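Local coordinates for GH26A (Muricauda sp. MAR_2010_75, PDB 6Q75), which probably hydrolyses beta-mannan-type polysaccharides as a beta/alpha-barrel glycoside hydrolase, at residues 46-51 with 314-319; 59-64 with 73-78; 174-177 with 182-185; 187-192 with 230-235. All blocks are in the same frame, centred on the assembly; numbering follows the deposited sequence.

Contact 1: 46-51 with 314-319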
loop_
_atom_site.group_PDB
_atom_site.type_symbol
_atom_site.label_atom_id
_atom_site.label_comp_id
_atom_site.label_asym_id
_atom_site.label_seq_id
_atom_site.Cartn_x
_atom_site.Cartn_y
_atom_site.Cartn_z
ATOM N N ILE A 46 -3.981 -11.765 11.938
ATOM C CA ILE A 46 -3.234 -11.004 10.934
ATOM C C ILE A 46 -3.257 -11.754 9.606
ATOM O O ILE A 46 -3.038 -12.971 9.563
ATOM C CB ILE A 46 -1.790 -10.714 11.403
ATOM C CG1 ILE A 46 -1.049 -9.833 10.404
ATOM C CG2 ILE A 46 -1.030 -12.022 11.698
ATOM C CD1 ILE A 46 0.232 -9.225 10.962
ATOM N N LEU A 47 -3.532 -11.027 8.517
ATOM C CA LEU A 47 -3.564 -11.620 7.183
ATOM C C LEU A 47 -2.156 -11.731 6.611
ATOM O O LEU A 47 -1.415 -10.739 6.580
ATOM C CB LEU A 47 -4.428 -10.765 6.243
ATOM C CG LEU A 47 -5.889 -10.659 6.654
ATOM C CD1 LEU A 47 -6.478 -9.430 6.030
ATOM C CD2 LEU A 47 -6.622 -11.904 6.166
ATOM N N ALA A 48 -1.795 -12.926 6.114
ATOM C CA ALA A 48 -0.504 -13.105 5.433
ATOM C C ALA A 48 -0.564 -12.550 4.014
ATOM O O ALA A 48 -1.472 -12.888 3.251
ATOM C CB ALA A 48 -0.118 -14.582 5.371
ATOM N N GLY A 49 0.442 -11.758 3.635
ATOM C CA GLY A 49 0.424 -11.106 2.342
ATOM C C GLY A 49 1.784 -11.152 1.676
ATOM O O GLY A 49 2.820 -11.333 2.327
ATOM N N GLN A 50 1.765 -10.965 0.356
ATOM C CA GLN A 50 2.982 -11.081 -0.445
ATOM C C GLN A 50 2.868 -10.180 -1.669
ATOM O O GLN A 50 1.856 -10.225 -2.370
ATOM C CB GLN A 50 3.206 -12.533 -0.873
ATOM C CG GLN A 50 4.418 -12.714 -1.793
ATOM C CD GLN A 50 5.749 -12.558 -1.062
ATOM O OE1 GLN A 50 5.961 -13.134 -0.001
ATOM N NE2 GLN A 50 6.668 -11.778 -1.654
ATOM N N HIS A 51 3.928 -9.423 -1.937
ATOM C CA HIS A 51 4.040 -8.515 -3.073
ATOM C C HIS A 51 4.875 -9.156 -4.171
ATOM O O HIS A 51 5.797 -9.927 -3.889
ATOM C CB HIS A 51 4.685 -7.213 -2.611
ATOM C CG HIS A 51 4.944 -6.230 -3.706
ATOM N ND1 HIS A 51 3.993 -5.318 -4.094
ATOM C CD2 HIS A 51 6.048 -5.963 -4.452
ATOM C CE1 HIS A 51 4.486 -4.536 -5.043
ATOM N NE2 HIS A 51 5.725 -4.910 -5.291
ATOM N N GLU A 314 6.893 -20.896 10.389
ATOM C CA GLU A 314 6.502 -20.518 11.747
ATOM C C GLU A 314 5.445 -19.416 11.740
ATOM O O GLU A 314 4.488 -19.445 12.531
ATOM C CB GLU A 314 7.733 -20.060 12.525
ATOM C CG GLU A 314 7.471 -19.658 13.963
ATOM C CD GLU A 314 8.676 -18.972 14.601
ATOM O OE1 GLU A 314 9.270 -18.071 13.978
ATOM O OE2 GLU A 314 9.045 -19.349 15.728
ATOM N N VAL A 315 5.633 -18.412 10.887
ATOM C CA VAL A 315 4.726 -17.268 10.846
ATOM C C VAL A 315 3.434 -17.640 10.131
ATOM O O VAL A 315 2.331 -17.359 10.617
ATOM C CB VAL A 315 5.429 -16.071 10.184
ATOM C CG1 VAL A 315 4.451 -14.921 9.926
ATOM C CG2 VAL A 315 6.613 -15.588 11.034
ATOM N N TYR A 316 3.543 -18.302 8.976
ATOM C CA TYR A 316 2.337 -18.760 8.296
ATOM C C TYR A 316 1.558 -19.762 9.141
ATOM O O TYR A 316 0.335 -19.849 9.015
ATOM C CB TYR A 316 2.685 -19.375 6.948
ATOM C CG TYR A 316 2.717 -18.353 5.824
ATOM C CD1 TYR A 316 3.605 -17.289 5.852
ATOM C CD2 TYR A 316 1.866 -18.465 4.748
ATOM C CE1 TYR A 316 3.647 -16.347 4.814
ATOM C CE2 TYR A 316 1.893 -17.548 3.718
ATOM C CZ TYR A 316 2.771 -16.494 3.753
ATOM O OH TYR A 316 2.755 -15.610 2.708
ATOM N N GLY A 317 2.238 -20.547 9.986
ATOM C CA GLY A 317 1.560 -21.535 10.805
ATOM C C GLY A 317 1.060 -21.053 12.151
ATOM O O GLY A 317 0.406 -21.813 12.879
ATOM N N TYR A 318 1.386 -19.818 12.516
ATOM C CA TYR A 318 0.933 -19.234 13.770
ATOM C C TYR A 318 -0.592 -19.171 13.807
ATOM O O TYR A 318 -1.245 -18.858 12.807
ATOM C CB TYR A 318 1.553 -17.842 13.900
ATOM C CG TYR A 318 1.226 -17.008 15.118
ATOM C CD1 TYR A 318 1.433 -17.464 16.419
ATOM C CD2 TYR A 318 0.721 -15.727 14.945
ATOM C CE1 TYR A 318 1.123 -16.646 17.517
ATOM C CE2 TYR A 318 0.420 -14.921 16.012
ATOM C CZ TYR A 318 0.617 -15.372 17.292
ATOM O OH TYR A 318 0.287 -14.514 18.324
ATOM N N ASP A 319 -1.163 -19.452 14.986
ATOM C CA ASP A 319 -2.611 -19.591 15.082
ATOM C C ASP A 319 -3.342 -18.309 14.685
ATOM O O ASP A 319 -4.471 -18.376 14.200
ATOM C CB ASP A 319 -2.991 -19.986 16.510
ATOM C CG ASP A 319 -2.835 -18.835 17.486
ATOM O OD1 ASP A 319 -1.698 -18.366 17.702
ATOM O OD2 ASP A 319 -3.854 -18.438 18.091
HETATM O O HOH W 1 4.441 -13.639 2.274
#
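The phenol ring of Y316 overlaps the methyl group of A48. CB of A48 lies over one face of the ring, shifted toward the hydroxyl end, and its nearest ring atom is Y316 CZ at 3.8 Å. It stands 4.1 Å from the ring centroid and 21° off the ring normal, which makes a CH-pi contact. Beyond the ring, the polar end works through one water. Y316 OH donates to this water at 2.6 Å. The water in turn donates to G49 O at 2.8 Å and to Q50 OE1, also at 2.8 Å. Three bonds therefore fix the water, and it ties the tyrosine to both backbone and side chain of strand 46-51. Q50 bends at its second torsion (chi2 72°), and this brings its amide back over its own strand. Its NE2 donates to H51 O at 3.0 Å, which helps hold the amide flat with OE1 toward the water. A phenylalanine in place of Y316 would probably keep the ring over A48 but leave the water without its donor and Q50 OE1 less firmly held. A64 and S68 of helix 59-68 also touch the Y316 side chain. The arrangement is that of a beta/alpha barrel near its closure: helix 309-316, which follows the eighth barrel strand, packs against the outer side of the first.

Contact 2: 59-64 with 73-78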
loop_
_atom_site.group_PDB
_atom_site.type_symbol
_atom_site.label_atom_id
_atom_site.label_comp_id
_atom_site.label_asym_id
_atom_site.label_seq_id
_atom_site.Cartn_x
_atom_site.Cartn_y
_atom_site.Cartn_z
ATOM N N SER A 59 4.514 -13.949 -9.233
ATOM C CA SER A 59 5.647 -14.862 -9.146
ATOM C C SER A 59 6.074 -15.094 -7.700
ATOM O O SER A 59 6.373 -16.230 -7.313
ATOM C CB SER A 59 6.824 -14.351 -9.981
ATOM O OG SER A 59 7.355 -13.139 -9.470
ATOM N N PHE A 60 6.110 -14.045 -6.883
ATOM C CA PHE A 60 6.513 -14.237 -5.496
ATOM C C PHE A 60 5.355 -14.627 -4.587
ATOM O O PHE A 60 5.588 -15.298 -3.572
ATOM C CB PHE A 60 7.236 -12.994 -4.980
ATOM C CG PHE A 60 8.532 -12.765 -5.696
ATOM C CD1 PHE A 60 9.615 -13.603 -5.451
ATOM C CD2 PHE A 60 8.645 -11.779 -6.674
ATOM C CE1 PHE A 60 10.805 -13.443 -6.137
ATOM C CE2 PHE A 60 9.846 -11.609 -7.370
ATOM C CZ PHE A 60 10.920 -12.443 -7.104
ATOM N N TYR A 61 4.122 -14.286 -4.969
ATOM C CA TYR A 61 2.944 -14.887 -4.349
ATOM C C TYR A 61 2.997 -16.406 -4.459
ATOM O O TYR A 61 2.821 -17.131 -3.465
ATOM C CB TYR A 61 1.682 -14.344 -5.029
ATOM C CG TYR A 61 0.381 -14.805 -4.414
ATOM C CD1 TYR A 61 -0.223 -15.980 -4.829
ATOM C CD2 TYR A 61 -0.251 -14.051 -3.424
ATOM C CE1 TYR A 61 -1.419 -16.410 -4.275
ATOM C CE2 TYR A 61 -1.464 -14.458 -2.872
ATOM C CZ TYR A 61 -2.035 -15.642 -3.294
ATOM O OH TYR A 61 -3.217 -16.070 -2.738
ATOM N N ASN A 62 3.291 -16.905 -5.662
ATOM C CA ASN A 62 3.397 -18.346 -5.868
ATOM C C ASN A 62 4.579 -18.923 -5.108
ATOM O O ASN A 62 4.501 -20.042 -4.587
ATOM C CB ASN A 62 3.532 -18.657 -7.355
ATOM C CG ASN A 62 2.269 -18.349 -8.122
ATOM O OD1 ASN A 62 1.181 -18.290 -7.544
ATOM N ND2 ASN A 62 2.398 -18.166 -9.431
ATOM N N LYS A 63 5.687 -18.183 -5.032
ATOM C CA LYS A 63 6.837 -18.671 -4.261
ATOM C C LYS A 63 6.505 -18.772 -2.775
ATOM O O LYS A 63 6.889 -19.743 -2.106
ATOM C CB LYS A 63 8.044 -17.757 -4.479
ATOM C CG LYS A 63 9.324 -18.275 -3.814
ATOM C CD LYS A 63 10.468 -17.265 -3.917
ATOM C CE LYS A 63 11.308 -17.497 -5.142
ATOM N NZ LYS A 63 12.782 -17.268 -4.875
ATOM N N ALA A 64 5.789 -17.781 -2.236
ATOM C CA ALA A 64 5.378 -17.854 -0.834
ATOM C C ALA A 64 4.532 -19.093 -0.578
ATOM O O ALA A 64 4.704 -19.784 0.437
ATOM C CB ALA A 64 4.606 -16.594 -0.443
ATOM N N ALA A 73 -3.142 -14.679 2.028
ATOM C CA ALA A 73 -4.471 -14.069 1.954
ATOM C C ALA A 73 -4.448 -12.794 1.121
ATOM O O ALA A 73 -5.432 -12.482 0.442
ATOM C CB ALA A 73 -5.008 -13.758 3.353
ATOM N N VAL A 74 -3.359 -12.028 1.192
ATOM C CA VAL A 74 -3.268 -10.735 0.520
ATOM C C VAL A 74 -2.272 -10.840 -0.625
ATOM O O VAL A 74 -1.135 -11.300 -0.439
ATOM C CB VAL A 74 -2.885 -9.609 1.497
ATOM C CG1 VAL A 74 -2.573 -8.318 0.755
ATOM C CG2 VAL A 74 -4.011 -9.393 2.523
ATOM N N TRP A 75 -2.709 -10.390 -1.804
ATOM C CA TRP A 75 -1.941 -10.387 -3.038
ATOM C C TRP A 75 -1.653 -8.934 -3.386
ATOM O O TRP A 75 -2.587 -8.127 -3.443
ATOM C CB TRP A 75 -2.758 -11.046 -4.160
ATOM C CG TRP A 75 -2.166 -10.970 -5.561
ATOM C CD1 TRP A 75 -1.324 -11.883 -6.132
ATOM C CD2 TRP A 75 -2.376 -9.946 -6.550
ATOM N NE1 TRP A 75 -0.997 -11.500 -7.409
ATOM C CE2 TRP A 75 -1.625 -10.311 -7.693
ATOM C CE3 TRP A 75 -3.132 -8.765 -6.587
ATOM C CZ2 TRP A 75 -1.602 -9.544 -8.857
ATOM C CZ3 TRP A 75 -3.100 -7.988 -7.760
ATOM C CH2 TRP A 75 -2.343 -8.390 -8.874
ATOM N N GLY A 76 -0.391 -8.600 -3.617
ATOM C CA GLY A 76 -0.017 -7.226 -3.935
ATOM C C GLY A 76 0.859 -7.084 -5.164
ATOM O O GLY A 76 1.710 -7.927 -5.433
ATOM N N THR A 77 0.606 -6.027 -5.932
ATOM C CA THR A 77 1.600 -5.605 -6.921
ATOM C C THR A 77 1.504 -4.084 -7.039
ATOM O O THR A 77 0.991 -3.418 -6.130
ATOM C CB THR A 77 1.469 -6.382 -8.254
ATOM O OG1 THR A 77 2.632 -6.113 -9.081
ATOM C CG2 THR A 77 0.181 -6.042 -9.011
ATOM N N ASP A 78 2.061 -3.533 -8.129
ATOM C CA ASP A 78 2.488 -2.134 -8.196
ATOM C C ASP A 78 2.271 -1.638 -9.619
ATOM O O ASP A 78 2.600 -2.345 -10.578
ATOM C CB ASP A 78 3.972 -2.079 -7.771
ATOM C CG ASP A 78 4.631 -0.699 -7.834
ATOM O OD1 ASP A 78 4.022 0.357 -8.123
ATOM O OD2 ASP A 78 5.843 -0.686 -7.489
#
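The rings of Y61 and W75 meet as an offset edge-to-face pair. The edge of W75 is turned toward the face of Y61, with the planes at 67° and the centroids of the phenol and the five-membered ring 5.2 Å apart. The tightest approach is W75 CD1 to Y61 CD2, 3.6 Å. CB of W75 adds to the contact, 3.9 Å from Y61 CE2. At the edge of the Y61 ring, near its plane, the backbone V74 O lies 4.0 Å from CE2. Both side chains leave the backbone with CG anti to N (chi1 -176° for Y61, 173° for W75), and they cross at about a right angle in the space between helix and strand. Their polar atoms bond elsewhere: Y61 OH to P72 O, and W75 NE1 to S58 OG. Replacing Y61 with an alanine would probably open a gap beside the W75 indole and leave P72 O without this hydroxyl. K98 of helix 88-100 touches both side chains, and the contact joins helix 59-68 to strand 74-78 within a beta-alpha-beta unit. No hydrogen bond crosses between the two segments. The contact is thus apolar and aromatic, and the hydrogen bonds made outside it help hold each side chain in place.

Contact 3: 174-177 with 182-185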
loop_
_atom_site.group_PDB
_atom_site.type_symbol
_atom_site.label_atom_id
_atom_site.label_comp_id
_atom_site.label_asym_id
_atom_site.label_seq_id
_atom_site.Cartn_x
_atom_site.Cartn_y
_atom_site.Cartn_z
ATOM N N PRO A 174 -1.253 4.678 -2.246
ATOM C CA PRO A 174 -0.486 5.624 -3.063
ATOM C C PRO A 174 0.536 6.442 -2.269
ATOM O O PRO A 174 0.364 6.734 -1.083
ATOM C CB PRO A 174 -1.589 6.534 -3.632
ATOM C CG PRO A 174 -2.590 6.626 -2.447
ATOM C CD PRO A 174 -2.532 5.215 -1.772
ATOM N N TYR A 175 1.589 6.864 -2.971
ATOM C CA TYR A 175 2.579 7.815 -2.447
ATOM C C TYR A 175 3.103 7.352 -1.083
ATOM O O TYR A 175 3.121 8.101 -0.103
ATOM C CB TYR A 175 2.009 9.216 -2.352
ATOM C CG TYR A 175 1.594 9.799 -3.692
ATOM C CD1 TYR A 175 2.488 9.850 -4.772
ATOM C CD2 TYR A 175 0.318 10.310 -3.876
ATOM C CE1 TYR A 175 2.105 10.393 -6.012
ATOM C CE2 TYR A 175 -0.066 10.874 -5.113
ATOM C CZ TYR A 175 0.831 10.897 -6.165
ATOM O OH TYR A 175 0.446 11.438 -7.386
ATOM N N HIS A 176 3.498 6.093 -1.041
ATOM C CA HIS A 176 3.899 5.426 0.187
ATOM C C HIS A 176 5.267 5.927 0.672
ATOM O O HIS A 176 6.033 6.557 -0.064
ATOM C CB HIS A 176 3.954 3.915 -0.042
ATOM C CG HIS A 176 4.935 3.544 -1.107
ATOM N ND1 HIS A 176 4.782 3.933 -2.417
ATOM C CD2 HIS A 176 6.121 2.897 -1.042
ATOM C CE1 HIS A 176 5.814 3.508 -3.127
ATOM N NE2 HIS A 176 6.637 2.864 -2.313
ATOM N N GLU A 177 5.565 5.649 1.944
ATOM C CA GLU A 177 6.844 6.060 2.563
ATOM C C GLU A 177 7.059 7.576 2.438
ATOM O O GLU A 177 8.181 8.072 2.293
ATOM C CB GLU A 177 8.016 5.263 1.970
ATOM C CG GLU A 177 7.907 3.760 2.348
ATOM C CD GLU A 177 9.035 2.863 1.803
ATOM O OE1 GLU A 177 9.999 3.360 1.165
ATOM O OE2 GLU A 177 8.969 1.638 2.056
ATOM N N TRP A 182 13.547 9.862 0.498
ATOM C CA TRP A 182 14.100 9.295 -0.726
ATOM C C TRP A 182 13.222 9.468 -1.963
ATOM O O TRP A 182 13.763 9.639 -3.062
ATOM C CB TRP A 182 14.400 7.807 -0.532
ATOM C CG TRP A 182 13.397 7.013 0.262
ATOM C CD1 TRP A 182 12.354 6.277 -0.238
ATOM C CD2 TRP A 182 13.368 6.840 1.687
ATOM N NE1 TRP A 182 11.684 5.646 0.796
ATOM C CE2 TRP A 182 12.280 5.985 1.983
ATOM C CE3 TRP A 182 14.138 7.342 2.740
ATOM C CZ2 TRP A 182 11.947 5.615 3.295
ATOM C CZ3 TRP A 182 13.826 6.960 4.049
ATOM C CH2 TRP A 182 12.729 6.113 4.314
ATOM N N PHE A 183 11.902 9.435 -1.827
ATOM C CA PHE A 183 11.031 9.618 -2.987
ATOM C C PHE A 183 10.772 11.098 -3.239
ATOM O O PHE A 183 10.827 11.922 -2.327
ATOM C CB PHE A 183 9.696 8.896 -2.763
ATOM C CG PHE A 183 9.792 7.387 -2.768
ATOM C CD1 PHE A 183 10.476 6.718 -3.770
ATOM C CD2 PHE A 183 9.181 6.638 -1.766
ATOM C CE1 PHE A 183 10.540 5.328 -3.780
ATOM C CE2 PHE A 183 9.266 5.260 -1.756
ATOM C CZ PHE A 183 9.930 4.599 -2.765
ATOM N N TRP A 184 10.426 11.436 -4.497
ATOM C CA TRP A 184 10.208 12.846 -4.801
ATOM C C TRP A 184 9.034 13.424 -4.020
ATOM O O TRP A 184 8.999 14.629 -3.762
ATOM C CB TRP A 184 10.005 13.061 -6.309
ATOM C CG TRP A 184 8.785 12.426 -6.922
ATOM C CD1 TRP A 184 8.736 11.259 -7.622
ATOM C CD2 TRP A 184 7.456 12.976 -6.962
ATOM N NE1 TRP A 184 7.445 11.025 -8.067
ATOM C CE2 TRP A 184 6.648 12.070 -7.679
ATOM C CE3 TRP A 184 6.873 14.134 -6.441
ATOM C CZ2 TRP A 184 5.271 12.278 -7.880
ATOM C CZ3 TRP A 184 5.508 14.346 -6.650
ATOM C CH2 TRP A 184 4.726 13.415 -7.361
ATOM N N TRP A 185 8.062 12.603 -3.649
ATOM C CA TRP A 185 6.933 13.070 -2.854
ATOM C C TRP A 185 7.213 13.024 -1.351
ATOM O O TRP A 185 6.308 13.297 -0.548
ATOM C CB TRP A 185 5.689 12.238 -3.183
ATOM C CG TRP A 185 5.844 10.777 -2.862
ATOM C CD1 TRP A 185 5.641 10.174 -1.643
ATOM C CD2 TRP A 185 6.176 9.736 -3.774
ATOM N NE1 TRP A 185 5.870 8.817 -1.740
ATOM C CE2 TRP A 185 6.195 8.520 -3.034
ATOM C CE3 TRP A 185 6.507 9.710 -5.135
ATOM C CZ2 TRP A 185 6.503 7.304 -3.620
ATOM C CZ3 TRP A 185 6.813 8.504 -5.724
ATOM C CH2 TRP A 185 6.820 7.305 -4.959
HETATM O O HOH W 2 10.338 9.057 0.638
#
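E177 meets W182 and F183 through CB, CD and OE1. Its CB lies 3.9 Å from F183 CE2. From there the chain runs extended, and CD comes up to the edge of the W182 indole. At the tip, OE1 takes a hydrogen bond from W182 NE1 at 2.9 Å (N-H...O angle 148°) and lies 3.6 Å from F183 CE2. The indole N-H comes from the anti side of the carboxylate, and the two planes stand 82° apart. The F183 ring is sandwiched: W182 CD1 sits over one face, W185 CH2 over the other. H176 joins this aromatic cluster with NE2 3.6 Å from F183 CE2. W185 makes the second direct bond, NE1 to H176 O at 2.8 Å and 158°, with the oxygen in the indole plane. One face of this indole carries F183 CB. The opposite face takes Y175, whose CB is 4.0 Å from the centroid of the five-membered ring. The edge of the Y175 ring also turns toward that face. A water accepts from F183 N at 2.9 Å and donates to E177 O. A Tris molecule, probably from the crystallisation liquor, hydrogen-bonds to H176 NE2 and E177 OE1, consistent with a pocket beside the cluster. The loop follows the fourth barrel strand, where family 26 enzymes carry their acid/base glutamate. The chemistry implies a carboxylate positioned in part by an indole N-H, on a loop whose backbone is held by a second indole N-H within an aromatic cluster.

Contact 4: 187-192 with 230-235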
loop_
_atom_site.group_PDB
_atom_site.type_symbol
_atom_site.label_atom_id
_atom_site.label_comp_id
_atom_site.label_asym_id
_atom_site.label_seq_id
_atom_site.Cartn_x
_atom_site.Cartn_y
_atom_site.Cartn_z
ATOM N N ASN A 187 9.036 13.736 2.466
ATOM C CA ASN A 187 9.435 14.834 3.346
ATOM C C ASN A 187 8.933 16.197 2.861
ATOM O O ASN A 187 9.674 17.173 2.828
ATOM C CB ASN A 187 10.956 14.875 3.503
ATOM C CG ASN A 187 11.395 15.810 4.607
ATOM O OD1 ASN A 187 10.676 16.014 5.574
ATOM N ND2 ASN A 187 12.578 16.390 4.462
ATOM N N LYS A 188 7.643 16.273 2.509
ATOM C CA LYS A 188 6.996 17.526 2.126
ATOM C C LYS A 188 6.104 17.942 3.291
ATOM O O LYS A 188 4.975 17.473 3.422
ATOM C CB LYS A 188 6.215 17.353 0.844
ATOM C CG LYS A 188 7.087 16.898 -0.322
ATOM C CD LYS A 188 8.044 18.021 -0.794
ATOM C CE LYS A 188 8.900 17.543 -1.984
ATOM N NZ LYS A 188 9.920 16.517 -1.647
ATOM N N LYS A 189 6.629 18.791 4.162
ATOM C CA LYS A 189 5.893 19.134 5.373
ATOM C C LYS A 189 4.927 20.302 5.156
ATOM O O LYS A 189 4.987 21.029 4.159
ATOM C CB LYS A 189 6.869 19.443 6.518
ATOM C CG LYS A 189 7.691 18.196 6.964
ATOM C CD LYS A 189 8.300 18.383 8.350
ATOM C CE LYS A 189 9.195 17.204 8.784
ATOM N NZ LYS A 189 10.558 17.246 8.145
ATOM N N GLY A 190 4.006 20.462 6.103
ATOM C CA GLY A 190 3.158 21.637 6.135
ATOM C C GLY A 190 1.878 21.485 5.330
ATOM O O GLY A 190 1.659 20.512 4.608
ATOM N N LYS A 191 1.015 22.494 5.462
ATOM C CA LYS A 191 -0.316 22.423 4.863
ATOM C C LYS A 191 -0.255 22.393 3.342
ATOM O O LYS A 191 -1.165 21.860 2.700
ATOM C CB LYS A 191 -1.175 23.602 5.339
ATOM C CG LYS A 191 -0.835 24.918 4.692
ATOM N N ASP A 192 0.804 22.939 2.745
ATOM C CA ASP A 192 0.961 22.876 1.302
ATOM C C ASP A 192 1.863 21.736 0.869
ATOM O O ASP A 192 2.247 21.672 -0.305
ATOM C CB ASP A 192 1.471 24.217 0.768
ATOM C CG ASP A 192 0.474 25.340 1.001
ATOM O OD1 ASP A 192 -0.744 25.060 1.027
ATOM O OD2 ASP A 192 0.908 26.499 1.173
ATOM N N GLN A 230 16.717 9.761 6.335
ATOM C CA GLN A 230 15.764 9.978 7.415
ATOM C C GLN A 230 14.327 9.674 6.994
ATOM O O GLN A 230 13.931 9.801 5.822
ATOM C CB GLN A 230 15.836 11.426 7.927
ATOM C CG GLN A 230 17.228 11.881 8.377
ATOM C CD GLN A 230 18.038 12.550 7.254
ATOM O OE1 GLN A 230 17.782 12.350 6.056
ATOM N NE2 GLN A 230 19.014 13.347 7.647
ATOM N N ALA A 231 13.537 9.299 7.989
ATOM C CA ALA A 231 12.089 9.235 7.859
ATOM C C ALA A 231 11.498 9.868 9.106
ATOM O O ALA A 231 11.816 9.470 10.238
ATOM C CB ALA A 231 11.585 7.802 7.658
ATOM N N TYR A 232 10.636 10.860 8.894
ATOM C CA TYR A 232 10.232 11.744 9.969
ATOM C C TYR A 232 8.942 11.247 10.618
ATOM O O TYR A 232 8.406 10.191 10.273
ATOM C CB TYR A 232 10.146 13.176 9.421
ATOM C CG TYR A 232 11.542 13.666 9.054
ATOM C CD1 TYR A 232 12.479 13.914 10.046
ATOM C CD2 TYR A 232 11.931 13.819 7.733
ATOM C CE1 TYR A 232 13.767 14.334 9.733
ATOM C CE2 TYR A 232 13.214 14.244 7.409
ATOM C CZ TYR A 232 14.124 14.501 8.420
ATOM O OH TYR A 232 15.406 14.919 8.123
ATOM N N ASP A 233 8.456 12.012 11.593
ATOM C CA ASP A 233 7.314 11.600 12.398
ATOM C C ASP A 233 6.073 11.369 11.544
ATOM O O ASP A 233 5.763 12.144 10.635
ATOM C CB ASP A 233 6.996 12.661 13.449
ATOM C CG ASP A 233 8.013 12.702 14.586
ATOM O OD1 ASP A 233 8.644 11.668 14.886
ATOM O OD2 ASP A 233 8.150 13.780 15.202
ATOM N N TYR A 234 5.323 10.322 11.893
ATOM C CA TYR A 234 4.102 9.979 11.167
ATOM C C TYR A 234 3.158 11.168 11.056
ATOM O O TYR A 234 2.618 11.449 9.980
ATOM C CB TYR A 234 3.384 8.828 11.876
ATOM C CG TYR A 234 4.094 7.466 11.825
ATOM C CD1 TYR A 234 4.622 6.973 10.635
ATOM C CD2 TYR A 234 4.191 6.669 12.969
ATOM C CE1 TYR A 234 5.208 5.721 10.576
ATOM C CE2 TYR A 234 4.793 5.409 12.927
ATOM C CZ TYR A 234 5.303 4.948 11.725
ATOM O OH TYR A 234 5.889 3.714 11.662
ATOM N N LYS A 235 2.924 11.862 12.175
ATOM C CA LYS A 235 1.855 12.860 12.220
ATOM C C LYS A 235 2.115 14.032 11.288
ATOM O O LYS A 235 1.153 14.669 10.839
ATOM C CB LYS A 235 1.669 13.366 13.651
ATOM C CG LYS A 235 2.816 14.195 14.182
ATOM C CD LYS A 235 2.472 14.789 15.532
ATOM C CE LYS A 235 3.729 15.180 16.294
#
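Two loops of the barrel, one following strand 170-173 and one following strand 214-221, meet here at the surface through a cation-pi contact. The ammonium of K189 sits over one face of the Y232 ring, with NZ 4.0 Å from the centroid and 21° off the ring normal. It is offset toward the rim, 3.7 Å from Y232 CD2. The lysine chain runs extended until its last torsion, where a bend (chi4 78°) sets the ammonium above the ring. The same NZ donates to N187 OD1 at 2.9 Å, in the carbonyl plane and on a lone pair. N187 also touches the tyrosine itself: OD1 lies 3.3 Å from Y232 CD2, and the amide and ring planes are 33° apart. The ammonium therefore has an amide oxygen and an aromatic face as partners, and the amide oxygen is probably polarised by the charge. The backbones of the two loops are linked through neighbours, with N187 bonded to M178 and Y232 bonded to N179. Y232 O also accepts from the side chain of N179. The loop of 187-192 leads into helix 194-208, while Y234 in the other loop packs on helix 258-268 and on strand 214-221.

How the contacts relate
All four contacts belong to one beta/alpha barrel. Contacts 1 and 2 have centres 12 Å apart and share neighbouring strands of its parallel sheet, 46-51 and 74-78, with V74 bonded to A48 and Q50. Contacts 3 and 4 have centres 11 Å apart and lie in loops after the fourth and fifth strands; W182 packs on Q230 and A231. The first pair is about 22 to 31 Å from the second, measured between centres. Along the chain, contact 1 closes a long loop that encloses the others, and contacts 2, 3 and 4 follow in series. One pair thus holds helices against the barrel wall, and the other shapes loops around and beyond the Tris-binding pocket.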